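Local coordinates for protein LytB (Plasmodium falciparum, PDB 4N7B) that reduces (E)-4-hydroxy-3-methylbut-2-enyl diphosphate to isopentenyl and dimethylallyl diphosphate with an iron-sulfur cluster, in the last step of the MEP pathway of isoprenoid synthesis, at residues 237-242 against 520-525; 251-256 against 280-285; 263-268 against 273-278; 288-293 against 298-303; 331-336 against 403-408. All blocks are in the same frame, centred on the assembly; numbering follows the deposited sequence.

Interaction 1 (237-242 against 520-525); sequences AIETVE and WKLPKN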
# COMPACT_ATOMS: atom_id res chain seq x y z
N ALA A 237 -8.81 0.51 -7.38
CA ALA A 237 -9.07 1.85 -6.90
C ALA A 237 -8.99 2.84 -8.07
O ALA A 237 -9.84 3.73 -8.21
CB ALA A 237 -8.09 2.20 -5.81
N ILE A 238 -7.99 2.68 -8.92
CA ILE A 238 -7.86 3.55 -10.09
C ILE A 238 -9.06 3.40 -11.01
O ILE A 238 -9.68 4.38 -11.40
CB ILE A 238 -6.57 3.26 -10.87
CG1 ILE A 238 -5.35 3.51 -9.97
CG2 ILE A 238 -6.49 4.12 -12.11
CD1 ILE A 238 -4.02 3.13 -10.59
N GLU A 239 -9.40 2.16 -11.35
CA GLU A 239 -10.53 1.92 -12.24
C GLU A 239 -11.81 2.52 -11.64
O GLU A 239 -12.65 3.06 -12.35
CB GLU A 239 -10.68 0.42 -12.51
CG GLU A 239 -11.78 0.06 -13.53
CD GLU A 239 -11.81 -1.43 -13.89
OE1 GLU A 239 -12.64 -1.83 -14.73
OE2 GLU A 239 -11.00 -2.21 -13.32
N THR A 240 -11.94 2.46 -10.31
CA THR A 240 -13.11 3.03 -9.65
C THR A 240 -13.23 4.51 -9.98
O THR A 240 -14.31 5.00 -10.30
CB THR A 240 -13.06 2.87 -8.13
OG1 THR A 240 -13.26 1.49 -7.79
CG2 THR A 240 -14.15 3.70 -7.47
N VAL A 241 -12.12 5.24 -9.92
CA VAL A 241 -12.16 6.67 -10.19
C VAL A 241 -12.41 6.95 -11.66
O VAL A 241 -13.21 7.82 -12.01
CB VAL A 241 -10.86 7.38 -9.78
CG1 VAL A 241 -10.91 8.87 -10.12
CG2 VAL A 241 -10.62 7.20 -8.28
N GLU A 242 -11.72 6.21 -12.52
CA GLU A 242 -11.83 6.40 -13.97
C GLU A 242 -13.25 6.14 -14.46
O GLU A 242 -13.75 6.79 -15.38
CB GLU A 242 -10.85 5.46 -14.68
CG GLU A 242 -9.47 6.07 -14.91
CD GLU A 242 -8.41 5.03 -15.26
OE1 GLU A 242 -8.76 3.82 -15.31
OE2 GLU A 242 -7.23 5.40 -15.46
N TRP A 520 -11.06 -9.42 -7.61
CA TRP A 520 -11.99 -8.45 -7.05
C TRP A 520 -12.70 -7.68 -8.16
O TRP A 520 -12.11 -7.33 -9.17
CB TRP A 520 -11.23 -7.50 -6.14
CG TRP A 520 -10.47 -8.21 -5.04
CD1 TRP A 520 -10.74 -9.44 -4.50
CD2 TRP A 520 -9.30 -7.73 -4.37
NE1 TRP A 520 -9.82 -9.74 -3.52
CE2 TRP A 520 -8.93 -8.71 -3.42
CE3 TRP A 520 -8.55 -6.55 -4.46
CZ2 TRP A 520 -7.82 -8.56 -2.60
CZ3 TRP A 520 -7.45 -6.40 -3.63
CH2 TRP A 520 -7.10 -7.40 -2.71
N LYS A 521 -13.99 -7.42 -7.97
CA LYS A 521 -14.74 -6.55 -8.86
C LYS A 521 -14.78 -5.15 -8.26
O LYS A 521 -14.34 -4.95 -7.14
CB LYS A 521 -16.16 -7.10 -9.04
CG LYS A 521 -16.22 -8.38 -9.86
CD LYS A 521 -17.66 -8.79 -10.12
CE LYS A 521 -17.80 -9.60 -11.43
NZ LYS A 521 -17.45 -11.05 -11.30
N LEU A 522 -15.32 -4.18 -9.00
CA LEU A 522 -15.51 -2.84 -8.46
C LEU A 522 -16.56 -2.85 -7.35
O LEU A 522 -17.35 -3.78 -7.23
CB LEU A 522 -15.93 -1.88 -9.57
CG LEU A 522 -14.91 -1.72 -10.70
CD1 LEU A 522 -15.49 -0.88 -11.81
CD2 LEU A 522 -13.60 -1.11 -10.20
N PRO A 523 -16.57 -1.79 -6.52
CA PRO A 523 -17.57 -1.65 -5.44
C PRO A 523 -18.98 -1.88 -5.96
O PRO A 523 -19.33 -1.39 -7.03
CB PRO A 523 -17.37 -0.20 -4.98
CG PRO A 523 -15.92 0.08 -5.26
CD PRO A 523 -15.65 -0.65 -6.56
N LYS A 524 -19.78 -2.63 -5.22
CA LYS A 524 -21.03 -3.15 -5.76
C LYS A 524 -22.06 -2.08 -6.06
O LYS A 524 -22.82 -2.20 -7.02
CB LYS A 524 -21.59 -4.23 -4.84
CG LYS A 524 -20.76 -5.50 -4.91
CD LYS A 524 -21.26 -6.61 -4.01
CE LYS A 524 -20.21 -7.72 -3.89
NZ LYS A 524 -20.80 -8.99 -3.41
N ASN A 525 -22.10 -1.02 -5.26
CA ASN A 525 -23.10 0.02 -5.49
C ASN A 525 -22.75 0.76 -6.77
O ASN A 525 -23.61 1.11 -7.57
CB ASN A 525 -23.16 1.00 -4.32
CG ASN A 525 -21.87 1.74 -4.13
OD1 ASN A 525 -20.81 1.27 -4.55
ND2 ASN A 525 -21.94 2.90 -3.49

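Interaction 2 (251-256 against 280-285); sequences PIYVKH and NDVPDG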
# COMPACT_ATOMS: atom_id res chain seq x y z
N PRO A 251 -16.39 17.74 -11.58
CA PRO A 251 -15.31 17.05 -10.86
C PRO A 251 -15.79 15.86 -10.04
O PRO A 251 -16.92 15.84 -9.54
CB PRO A 251 -14.77 18.14 -9.94
CG PRO A 251 -15.97 18.98 -9.63
CD PRO A 251 -16.84 18.94 -10.87
N ILE A 252 -14.92 14.86 -9.89
CA ILE A 252 -15.19 13.71 -9.04
C ILE A 252 -14.30 13.78 -7.81
O ILE A 252 -13.07 13.78 -7.92
CB ILE A 252 -14.92 12.39 -9.78
CG1 ILE A 252 -15.95 12.20 -10.89
CG2 ILE A 252 -14.95 11.21 -8.81
CD1 ILE A 252 -17.37 12.11 -10.38
N TYR A 253 -14.92 13.82 -6.64
CA TYR A 253 -14.19 14.06 -5.41
C TYR A 253 -13.68 12.77 -4.80
O TYR A 253 -14.41 11.79 -4.70
CB TYR A 253 -15.06 14.82 -4.42
CG TYR A 253 -15.26 16.25 -4.85
CD1 TYR A 253 -14.30 17.22 -4.57
CD2 TYR A 253 -16.38 16.63 -5.57
CE1 TYR A 253 -14.47 18.53 -4.98
CE2 TYR A 253 -16.56 17.94 -5.99
CZ TYR A 253 -15.60 18.88 -5.68
OH TYR A 253 -15.76 20.19 -6.09
N VAL A 254 -12.41 12.77 -4.42
CA VAL A 254 -11.80 11.60 -3.81
C VAL A 254 -11.20 12.00 -2.47
O VAL A 254 -10.48 12.98 -2.38
CB VAL A 254 -10.67 11.05 -4.68
CG1 VAL A 254 -10.02 9.85 -4.01
CG2 VAL A 254 -11.20 10.68 -6.06
N LYS A 255 -11.52 11.22 -1.44
CA LYS A 255 -11.00 11.49 -0.11
C LYS A 255 -9.62 10.86 0.04
O LYS A 255 -9.47 9.64 -0.04
CB LYS A 255 -11.98 10.94 0.93
CG LYS A 255 -11.44 10.90 2.33
CD LYS A 255 -11.05 12.27 2.86
CE LYS A 255 -10.55 12.15 4.30
NZ LYS A 255 -10.23 13.46 4.95
N HIS A 256 -8.64 11.73 0.27
CA HIS A 256 -7.20 11.44 0.20
C HIS A 256 -6.77 10.95 -1.17
O HIS A 256 -7.61 10.57 -2.00
CB HIS A 256 -6.73 10.45 1.28
CG HIS A 256 -5.24 10.46 1.47
ND1 HIS A 256 -4.60 11.45 2.18
CD2 HIS A 256 -4.27 9.63 1.02
CE1 HIS A 256 -3.30 11.22 2.18
NE2 HIS A 256 -3.07 10.12 1.48
N ASN A 280 -16.00 19.44 3.41
CA ASN A 280 -16.73 20.66 3.09
C ASN A 280 -16.39 21.16 1.69
O ASN A 280 -17.14 21.94 1.10
CB ASN A 280 -16.42 21.78 4.08
CG ASN A 280 -17.12 21.58 5.40
OD1 ASN A 280 -18.12 20.85 5.48
ND2 ASN A 280 -16.63 22.24 6.44
N ASP A 281 -15.26 20.70 1.17
CA ASP A 281 -14.85 21.01 -0.19
C ASP A 281 -15.71 20.19 -1.15
O ASP A 281 -15.60 20.34 -2.36
CB ASP A 281 -13.37 20.69 -0.40
CG ASP A 281 -12.46 21.61 0.37
OD1 ASP A 281 -12.97 22.43 1.16
OD2 ASP A 281 -11.22 21.51 0.19
N VAL A 282 -16.55 19.32 -0.59
CA VAL A 282 -17.44 18.50 -1.40
C VAL A 282 -18.89 18.97 -1.30
O VAL A 282 -19.48 18.97 -0.22
CB VAL A 282 -17.39 17.03 -0.98
CG1 VAL A 282 -18.35 16.21 -1.84
CG2 VAL A 282 -15.96 16.50 -1.10
N PRO A 283 -19.47 19.38 -2.43
CA PRO A 283 -20.89 19.70 -2.53
C PRO A 283 -21.76 18.56 -2.02
O PRO A 283 -21.48 17.39 -2.33
CB PRO A 283 -21.11 19.88 -4.03
CG PRO A 283 -19.78 20.30 -4.56
CD PRO A 283 -18.76 19.60 -3.71
N ASP A 284 -22.79 18.88 -1.24
CA ASP A 284 -23.76 17.89 -0.80
C ASP A 284 -24.38 17.21 -2.01
O ASP A 284 -24.50 17.81 -3.07
CB ASP A 284 -24.85 18.55 0.05
CG ASP A 284 -24.30 19.18 1.32
OD1 ASP A 284 -23.07 19.41 1.38
OD2 ASP A 284 -25.10 19.45 2.24
N GLY A 285 -24.76 15.94 -1.87
CA GLY A 285 -25.38 15.21 -2.95
C GLY A 285 -24.41 14.62 -3.96
O GLY A 285 -24.79 13.76 -4.76

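Interaction 3 (263-268 against 273-278); sequences IVCKKL and AIFIED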
# COMPACT_ATOMS: atom_id res chain seq x y z
N ILE A 263 2.33 10.20 -9.99
CA ILE A 263 2.10 10.05 -11.43
C ILE A 263 0.67 9.61 -11.72
O ILE A 263 0.01 10.20 -12.57
CB ILE A 263 3.09 9.09 -12.05
CG1 ILE A 263 4.49 9.71 -11.96
CG2 ILE A 263 2.71 8.78 -13.50
CD1 ILE A 263 5.59 8.76 -12.27
N VAL A 264 0.19 8.60 -11.01
CA VAL A 264 -1.20 8.17 -11.14
C VAL A 264 -2.18 9.30 -10.83
O VAL A 264 -3.13 9.54 -11.56
CB VAL A 264 -1.48 7.03 -10.16
CG1 VAL A 264 -2.99 6.82 -9.96
CG2 VAL A 264 -0.80 5.75 -10.64
N CYS A 265 -1.94 9.99 -9.72
CA CYS A 265 -2.87 11.00 -9.23
C CYS A 265 -2.93 12.21 -10.14
O CYS A 265 -4.00 12.77 -10.36
CB CYS A 265 -2.45 11.45 -7.83
SG CYS A 265 -2.86 10.27 -6.56
N LYS A 266 -1.79 12.61 -10.67
CA LYS A 266 -1.76 13.76 -11.57
C LYS A 266 -2.58 13.43 -12.82
O LYS A 266 -3.29 14.29 -13.35
CB LYS A 266 -0.32 14.11 -11.94
CG LYS A 266 -0.21 15.21 -12.98
CD LYS A 266 1.20 15.25 -13.57
CE LYS A 266 1.32 16.27 -14.70
NZ LYS A 266 2.68 16.24 -15.33
N LYS A 267 -2.50 12.19 -13.28
CA LYS A 267 -3.21 11.79 -14.49
C LYS A 267 -4.72 11.90 -14.25
O LYS A 267 -5.47 12.33 -15.13
CB LYS A 267 -2.82 10.38 -14.90
CG LYS A 267 -3.48 9.88 -16.17
CD LYS A 267 -3.12 8.42 -16.41
CE LYS A 267 -4.01 7.77 -17.47
NZ LYS A 267 -3.78 6.29 -17.56
N LEU A 268 -5.15 11.53 -13.04
CA LEU A 268 -6.56 11.57 -12.70
C LEU A 268 -7.04 13.00 -12.49
O LEU A 268 -8.20 13.32 -12.78
CB LEU A 268 -6.84 10.72 -11.46
CG LEU A 268 -6.60 9.22 -11.68
CD1 LEU A 268 -6.77 8.45 -10.39
CD2 LEU A 268 -7.55 8.67 -12.75
N ALA A 273 -10.59 14.40 -11.68
CA ALA A 273 -10.70 14.03 -10.27
C ALA A 273 -10.09 15.12 -9.39
O ALA A 273 -9.18 15.85 -9.82
CB ALA A 273 -10.01 12.69 -10.01
N ILE A 274 -10.59 15.23 -8.17
CA ILE A 274 -10.04 16.15 -7.20
C ILE A 274 -9.89 15.45 -5.86
O ILE A 274 -10.86 14.91 -5.31
CB ILE A 274 -10.92 17.40 -7.03
CG1 ILE A 274 -11.03 18.16 -8.36
CG2 ILE A 274 -10.36 18.31 -5.95
CD1 ILE A 274 -12.09 19.24 -8.36
N PHE A 275 -8.67 15.44 -5.33
CA PHE A 275 -8.38 14.78 -4.07
C PHE A 275 -8.47 15.78 -2.93
O PHE A 275 -7.81 16.82 -2.95
CB PHE A 275 -7.00 14.12 -4.11
CG PHE A 275 -6.83 13.20 -5.28
CD1 PHE A 275 -6.11 13.59 -6.39
CD2 PHE A 275 -7.42 11.96 -5.27
CE1 PHE A 275 -5.97 12.74 -7.47
CE2 PHE A 275 -7.29 11.11 -6.34
CZ PHE A 275 -6.56 11.50 -7.45
N ILE A 276 -9.30 15.47 -1.94
CA ILE A 276 -9.59 16.42 -0.88
C ILE A 276 -9.36 15.78 0.48
O ILE A 276 -9.30 14.56 0.59
CB ILE A 276 -11.05 16.92 -0.98
CG1 ILE A 276 -12.03 15.78 -0.74
CG2 ILE A 276 -11.31 17.50 -2.36
CD1 ILE A 276 -12.37 15.54 0.73
N GLU A 277 -9.22 16.61 1.50
CA GLU A 277 -9.14 16.13 2.88
C GLU A 277 -10.30 16.69 3.69
O GLU A 277 -10.69 16.13 4.71
CB GLU A 277 -7.82 16.53 3.53
CG GLU A 277 -6.59 15.90 2.89
CD GLU A 277 -6.56 14.39 3.04
OE1 GLU A 277 -7.38 13.83 3.79
OE2 GLU A 277 -5.68 13.76 2.40
N ASP A 278 -10.84 17.81 3.22
CA ASP A 278 -11.93 18.47 3.92
C ASP A 278 -13.22 18.22 3.16
O ASP A 278 -13.40 18.70 2.04
CB ASP A 278 -11.65 19.97 4.01
CG ASP A 278 -12.55 20.67 5.01
OD1 ASP A 278 -13.76 20.37 5.04
OD2 ASP A 278 -12.04 21.54 5.75

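Interaction 4 (288-293 against 298-303); sequences LIYSAH and QIREIA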
# COMPACT_ATOMS: atom_id res chain seq x y z
N LEU A 288 -18.47 10.94 -3.64
CA LEU A 288 -17.20 10.92 -2.95
C LEU A 288 -16.64 9.51 -2.94
O LEU A 288 -17.33 8.57 -2.57
CB LEU A 288 -17.33 11.40 -1.51
CG LEU A 288 -16.00 11.37 -0.75
CD1 LEU A 288 -14.99 12.35 -1.35
CD2 LEU A 288 -16.24 11.69 0.71
N ILE A 289 -15.38 9.39 -3.35
CA ILE A 289 -14.69 8.11 -3.37
C ILE A 289 -13.69 7.98 -2.23
O ILE A 289 -12.86 8.87 -2.02
CB ILE A 289 -13.95 7.92 -4.70
CG1 ILE A 289 -14.95 8.02 -5.86
CG2 ILE A 289 -13.24 6.59 -4.71
CD1 ILE A 289 -14.33 7.93 -7.23
N TYR A 290 -13.74 6.86 -1.51
CA TYR A 290 -12.77 6.59 -0.46
C TYR A 290 -11.58 5.85 -1.06
O TYR A 290 -11.75 4.90 -1.82
CB TYR A 290 -13.39 5.77 0.67
CG TYR A 290 -14.57 6.44 1.34
CD1 TYR A 290 -14.48 7.73 1.83
CD2 TYR A 290 -15.79 5.78 1.46
CE1 TYR A 290 -15.56 8.35 2.43
CE2 TYR A 290 -16.88 6.39 2.07
CZ TYR A 290 -16.76 7.68 2.55
OH TYR A 290 -17.85 8.28 3.15
N SER A 291 -10.37 6.27 -0.71
CA SER A 291 -9.18 5.71 -1.32
C SER A 291 -8.92 4.28 -0.88
O SER A 291 -9.56 3.76 0.04
CB SER A 291 -7.96 6.56 -0.95
OG SER A 291 -7.56 6.30 0.38
N ALA A 292 -7.94 3.65 -1.53
CA ALA A 292 -7.58 2.26 -1.25
C ALA A 292 -7.15 2.03 0.18
O ALA A 292 -7.27 0.92 0.69
CB ALA A 292 -6.47 1.85 -2.18
N HIS A 293 -6.64 3.07 0.83
CA HIS A 293 -6.07 2.95 2.17
C HIS A 293 -7.14 2.89 3.24
O HIS A 293 -6.85 2.66 4.42
CB HIS A 293 -5.18 4.16 2.46
CG HIS A 293 -4.21 4.47 1.36
ND1 HIS A 293 -4.32 5.58 0.56
CD2 HIS A 293 -3.13 3.78 0.91
CE1 HIS A 293 -3.34 5.58 -0.33
NE2 HIS A 293 -2.61 4.49 -0.14
N GLN A 298 -16.02 7.69 11.14
CA GLN A 298 -16.58 9.01 11.45
C GLN A 298 -16.77 9.82 10.18
O GLN A 298 -17.76 10.53 10.02
CB GLN A 298 -15.65 9.74 12.41
CG GLN A 298 -15.52 9.10 13.79
CD GLN A 298 -14.53 7.94 13.84
OE1 GLN A 298 -13.96 7.55 12.82
NE2 GLN A 298 -14.32 7.39 15.03
N ILE A 299 -15.81 9.72 9.27
CA ILE A 299 -15.89 10.43 8.00
C ILE A 299 -17.15 10.01 7.25
O ILE A 299 -17.78 10.82 6.58
CB ILE A 299 -14.67 10.13 7.11
CG1 ILE A 299 -13.39 10.54 7.84
CG2 ILE A 299 -14.79 10.87 5.80
CD1 ILE A 299 -13.37 11.98 8.26
N ARG A 300 -17.51 8.73 7.38
CA ARG A 300 -18.67 8.20 6.68
C ARG A 300 -19.95 8.86 7.16
O ARG A 300 -20.74 9.36 6.36
CB ARG A 300 -18.76 6.68 6.85
CG ARG A 300 -17.60 5.95 6.23
CD ARG A 300 -17.58 4.46 6.56
NE ARG A 300 -17.56 3.69 5.32
CZ ARG A 300 -16.53 3.00 4.87
NH1 ARG A 300 -15.40 2.90 5.55
NH2 ARG A 300 -16.64 2.37 3.72
N GLU A 301 -20.17 8.87 8.47
CA GLU A 301 -21.42 9.43 8.98
C GLU A 301 -21.54 10.88 8.53
O GLU A 301 -22.64 11.36 8.24
CB GLU A 301 -21.53 9.28 10.50
CG GLU A 301 -20.36 9.79 11.30
CD GLU A 301 -20.41 9.35 12.76
OE1 GLU A 301 -21.02 8.30 13.04
OE2 GLU A 301 -19.83 10.06 13.62
N ILE A 302 -20.42 11.58 8.44
CA ILE A 302 -20.41 12.94 7.92
C ILE A 302 -20.89 12.97 6.48
O ILE A 302 -21.61 13.88 6.08
CB ILE A 302 -19.00 13.53 7.95
CG1 ILE A 302 -18.61 13.83 9.39
CG2 ILE A 302 -18.93 14.79 7.08
CD1 ILE A 302 -17.29 14.54 9.51
N ALA A 303 -20.47 11.97 5.70
CA ALA A 303 -20.84 11.89 4.29
C ALA A 303 -22.36 11.79 4.17
O ALA A 303 -22.97 12.45 3.33
CB ALA A 303 -20.18 10.68 3.64

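Interaction 5 (331-336 against 403-408); sequences ENYDII and HIETIP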
# COMPACT_ATOMS: atom_id res chain seq x y z
N GLU A 331 -15.90 -8.30 21.16
CA GLU A 331 -15.69 -9.46 22.03
C GLU A 331 -14.89 -9.06 23.28
O GLU A 331 -14.48 -9.91 24.07
CB GLU A 331 -15.00 -10.58 21.25
CG GLU A 331 -15.90 -11.23 20.19
CD GLU A 331 -15.13 -12.09 19.20
OE1 GLU A 331 -13.92 -12.31 19.40
OE2 GLU A 331 -15.72 -12.54 18.19
N ASN A 332 -14.72 -7.76 23.46
CA ASN A 332 -13.99 -7.18 24.59
C ASN A 332 -12.48 -7.51 24.62
O ASN A 332 -11.90 -7.72 25.69
CB ASN A 332 -14.62 -7.59 25.92
CG ASN A 332 -14.25 -6.65 27.04
OD1 ASN A 332 -14.21 -5.43 26.85
ND2 ASN A 332 -13.95 -7.21 28.23
N TYR A 333 -11.87 -7.56 23.44
CA TYR A 333 -10.42 -7.59 23.34
C TYR A 333 -9.93 -6.16 23.28
O TYR A 333 -10.61 -5.29 22.76
CB TYR A 333 -9.98 -8.25 22.03
CG TYR A 333 -10.01 -9.76 21.99
CD1 TYR A 333 -11.21 -10.46 21.98
CD2 TYR A 333 -8.83 -10.48 21.88
CE1 TYR A 333 -11.22 -11.83 21.89
CE2 TYR A 333 -8.83 -11.85 21.80
CZ TYR A 333 -10.03 -12.53 21.80
OH TYR A 333 -10.03 -13.91 21.72
N ASP A 334 -8.74 -5.92 23.79
CA ASP A 334 -8.08 -4.68 23.46
C ASP A 334 -7.24 -5.01 22.25
O ASP A 334 -6.81 -6.14 22.09
CB ASP A 334 -7.22 -4.16 24.61
CG ASP A 334 -7.92 -3.07 25.40
OD1 ASP A 334 -9.13 -3.21 25.66
OD2 ASP A 334 -7.26 -2.06 25.75
N ILE A 335 -7.01 -4.02 21.40
CA ILE A 335 -6.37 -4.29 20.13
C ILE A 335 -5.05 -3.56 20.00
O ILE A 335 -4.98 -2.36 20.22
CB ILE A 335 -7.28 -3.88 18.98
CG1 ILE A 335 -8.29 -4.99 18.70
CG2 ILE A 335 -6.46 -3.65 17.72
CD1 ILE A 335 -9.68 -4.62 19.02
N ILE A 336 -4.00 -4.30 19.63
CA ILE A 336 -2.71 -3.68 19.37
C ILE A 336 -2.52 -3.56 17.87
O ILE A 336 -2.57 -4.55 17.16
CB ILE A 336 -1.54 -4.49 19.95
CG1 ILE A 336 -1.34 -4.18 21.44
CG2 ILE A 336 -0.25 -4.05 19.32
CD1 ILE A 336 -2.43 -4.66 22.31
N HIS A 403 -0.28 -14.94 25.14
CA HIS A 403 -1.54 -15.51 24.69
C HIS A 403 -2.23 -14.59 23.69
O HIS A 403 -3.40 -14.78 23.34
CB HIS A 403 -2.44 -15.80 25.89
CG HIS A 403 -1.89 -16.87 26.78
ND1 HIS A 403 -1.67 -16.67 28.13
CD2 HIS A 403 -1.50 -18.14 26.52
CE1 HIS A 403 -1.17 -17.78 28.66
NE2 HIS A 403 -1.05 -18.68 27.70
N ILE A 404 -1.49 -13.59 23.23
CA ILE A 404 -2.05 -12.62 22.32
C ILE A 404 -2.44 -13.31 21.01
O ILE A 404 -1.75 -14.22 20.55
CB ILE A 404 -1.06 -11.50 22.04
CG1 ILE A 404 -1.79 -10.35 21.36
CG2 ILE A 404 0.09 -11.98 21.17
CD1 ILE A 404 -1.05 -9.04 21.45
N GLU A 405 -3.55 -12.88 20.42
CA GLU A 405 -4.10 -13.53 19.25
C GLU A 405 -4.03 -12.60 18.04
O GLU A 405 -3.81 -11.40 18.19
CB GLU A 405 -5.55 -13.93 19.53
CG GLU A 405 -5.68 -14.96 20.65
CD GLU A 405 -7.12 -15.15 21.16
OE1 GLU A 405 -8.08 -14.97 20.38
OE2 GLU A 405 -7.29 -15.47 22.36
N THR A 406 -4.22 -13.14 16.85
CA THR A 406 -4.24 -12.30 15.66
C THR A 406 -5.01 -12.98 14.53
O THR A 406 -5.51 -14.10 14.68
CB THR A 406 -2.80 -12.00 15.19
OG1 THR A 406 -2.82 -11.09 14.06
CG2 THR A 406 -2.08 -13.29 14.79
N ILE A 407 -5.09 -12.29 13.40
CA ILE A 407 -5.62 -12.88 12.18
C ILE A 407 -4.73 -14.04 11.72
O ILE A 407 -3.52 -13.85 11.50
CB ILE A 407 -5.66 -11.83 11.07
CG1 ILE A 407 -6.49 -10.62 11.49
CG2 ILE A 407 -6.20 -12.45 9.78
CD1 ILE A 407 -6.31 -9.44 10.54
N PRO A 408 -5.31 -15.24 11.54
CA PRO A 408 -4.54 -16.42 11.15
C PRO A 408 -3.74 -16.21 9.86
O PRO A 408 -2.56 -16.56 9.81
CB PRO A 408 -5.61 -17.50 10.95
CG PRO A 408 -6.71 -17.07 11.88
CD PRO A 408 -6.72 -15.57 11.83

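Interaction 1 (237-242 against 520-525)
Leu522 packs on Glu239 and Thr240 where the C-terminal segment of this IspH-family reductase crosses one flank of helix 232-247, which packs on a four-stranded parallel sheet in an alpha/beta domain. Its CB points toward helix 232-247, and CG stands opposite the carbonyl carbon (chi1 -61°), which carries the two methyls onto the helix surface. CD1 comes against the Glu239 chain, 4.2 Å from CG of Glu239. The other methyl, CD2, touches both residues, sitting 4.0 Å from CG of Glu239 and 3.6 Å from OG1 of Thr240. Leucine and glutamate cross at about a right angle, and the extended, exposed Glu239 offers its CB and CG methylenes to the leucine. Threonine suits the buried neighbouring position because its hydroxyl bonds back to the carbonyl O of Arg236, one turn earlier, and so needs no polar partner from the apolar residues facing it. Pro523, at the N-cap position of helix 524-533, completes the contact by setting its ring CD 3.4 Å from OG1 of Thr240.

Interaction 2 (251-256 against 280-285)
The Tyr253 side chain packs against Val282 and Pro283, and these three residues bury the greater part of the surface between strand 252-255 and the loop that leads to strand 287-290. With CG held beside the backbone N (chi1 -71°), the tyrosine leans out from its strand toward the loop. The near end of the side chain meets valine: CG2 of Val282 is 3.8 Å from CG of Tyr253 and equally close to its CB, the two side chains passing in opposite directions. Further out, proline crosses the tyrosine at about a right angle, with CD of Pro283 3.6 Å from CE2 of Tyr253. The carbonyl O of Asp281 also approaches, 3.4 Å from CE1 of Tyr253. A tyrosine fits this partly exposed place because its long flat ring spans both apolar loop residues, while the compact valine fills the buried side and also touches Ile276. The arrangement is plain apolar packing of a connecting loop over one face of a four-stranded parallel sheet in an alpha/beta domain.

Interaction 3 (263-268 against 273-278)
In the beta-alpha-beta unit formed by strand 252-255, helix 262-271 and strand 273-276, Cys265 and Leu268 of the helix pack against Phe275 and Ala273 of the strand that follows. The N-to-C directions of the helix and strand segments differ by 124°, with their axes 8.3 Å apart at closest approach. Phe275 is the central side chain, its ring reaching from the strand to the helix. SG of Cys265 sits over one face, 4.4 Å from the centroid of the Phe275 ring and 27° off its normal, a sulfur-aromatic contact made possible by a first torsion that turns SG away from the cysteine's own C=O. The ring edge meets the carbonyl O of Cys265 in plane, 3.5 Å from CE1 of Phe275. Cysteine is small and polarisable enough to fit against the ring, whereas the broad phenylalanine can bridge the gap between helix and sheet. Closer to the turn, CB of Leu268 lies 4.1 Å from CZ of Phe275. Alanine suits position 273 because the backbones come close here: its methyl is 4.0 Å from CB of Leu268, and Ala273 N donates a 2.8 Å hydrogen bond to Leu268 O, with an N-H...O angle of 161°.

Interaction 4 (288-293 against 298-303)
Tyr290 points its ring from strand 287-290 to helix 297-305, where the stem of Arg300 runs obliquely past it. The ring and guanidinium planes are 52° apart, far from a parallel stack, and CD2 of Tyr290 lies 4.1 Å above one face of the Arg300 guanidinium, toward its rim. A bend at chi3 (124°) turns the end of Arg300 so that NH2 forms a salt bridge with Asp312 of strand 309-312. At the other end of the ring, OH of Tyr290 reaches the helix backbone, 3.6 Å from CA of Arg300 and 3.4 Å from CB of Ala303. Alanine's short methyl allows this close approach, while the buried hydroxyl is hydrogen-bonded to Glu310. Ile299 adds its branch methyl, with CG2 4.3 Å from CE1 of Tyr290. Tyrosine thus combines an apolar ring with a polar tip satisfied inside the interface. Such packing of a nearly antiparallel strand and helix belongs to the beta-alpha-beta unit completed by strand 309-312, whose first strand leads to His293, a substrate-binding residue by similarity.

Interaction 5 (331-336 against 403-408)
The Tyr333 ring meets the carboxylate of Glu405 at its edge, where CD of Glu405 lies in the ring plane, and the two flat groups stand 79° apart, almost perpendicular. The phenol OH of Tyr333 donates a 2.6 Å hydrogen bond to OE1 of Glu405. The carboxylate oxygen receives it on its syn side, although the hydroxyl lies 33° out of the carboxylate plane. OE1 of Glu405 also comes 3.5 Å from CE2 of Tyr333. Glu405 starts with CG next to its backbone N (chi1 -63°), and the extended chain beyond carries the carboxylate across to the tyrosine. This contact joins segment 331-336, which leads into strand 334-338, to the short, weakly bonded strand 405-406 in a four-stranded parallel sheet; strand 377-381 runs between them. From the same sheet region, NZ of Lys376 makes a salt bridge to OE2 of Glu405 and a hydrogen bond to OH of Tyr333. Its positive charge would probably stabilise the carboxylate in its ionised form. Tyrosine suits the site because its buried ring can pack on Phe378, in the intervening strand, while its hydroxyl reaches the polar group. Tyrosine and glutamate, both long, meet across that strand, and the second carboxylate oxygen serves the lysine.

In the fold
Interactions 2, 3 and 4 gather round one four-stranded parallel sheet, ordered 273-276, 252-255, 287-290, 309-312; their centres are 10 to 15 Å apart. Interaction 3 is nested in the loop closed by interaction 2, and interaction 4 follows. Interaction 1 encloses all the others along the chain, bringing the C-terminal segment back to helix 232-247, which packs against this sheet through Val241 and touches Ile289 and Ala273. Interaction 5 lies in a separate four-stranded sheet, its centre 26 to 36 Å from the others, without touching them. The cluster ligands Cys231, Cys315 and Cys413 are widely spaced in sequence, so the active site depends on bringing distant parts of the chain together.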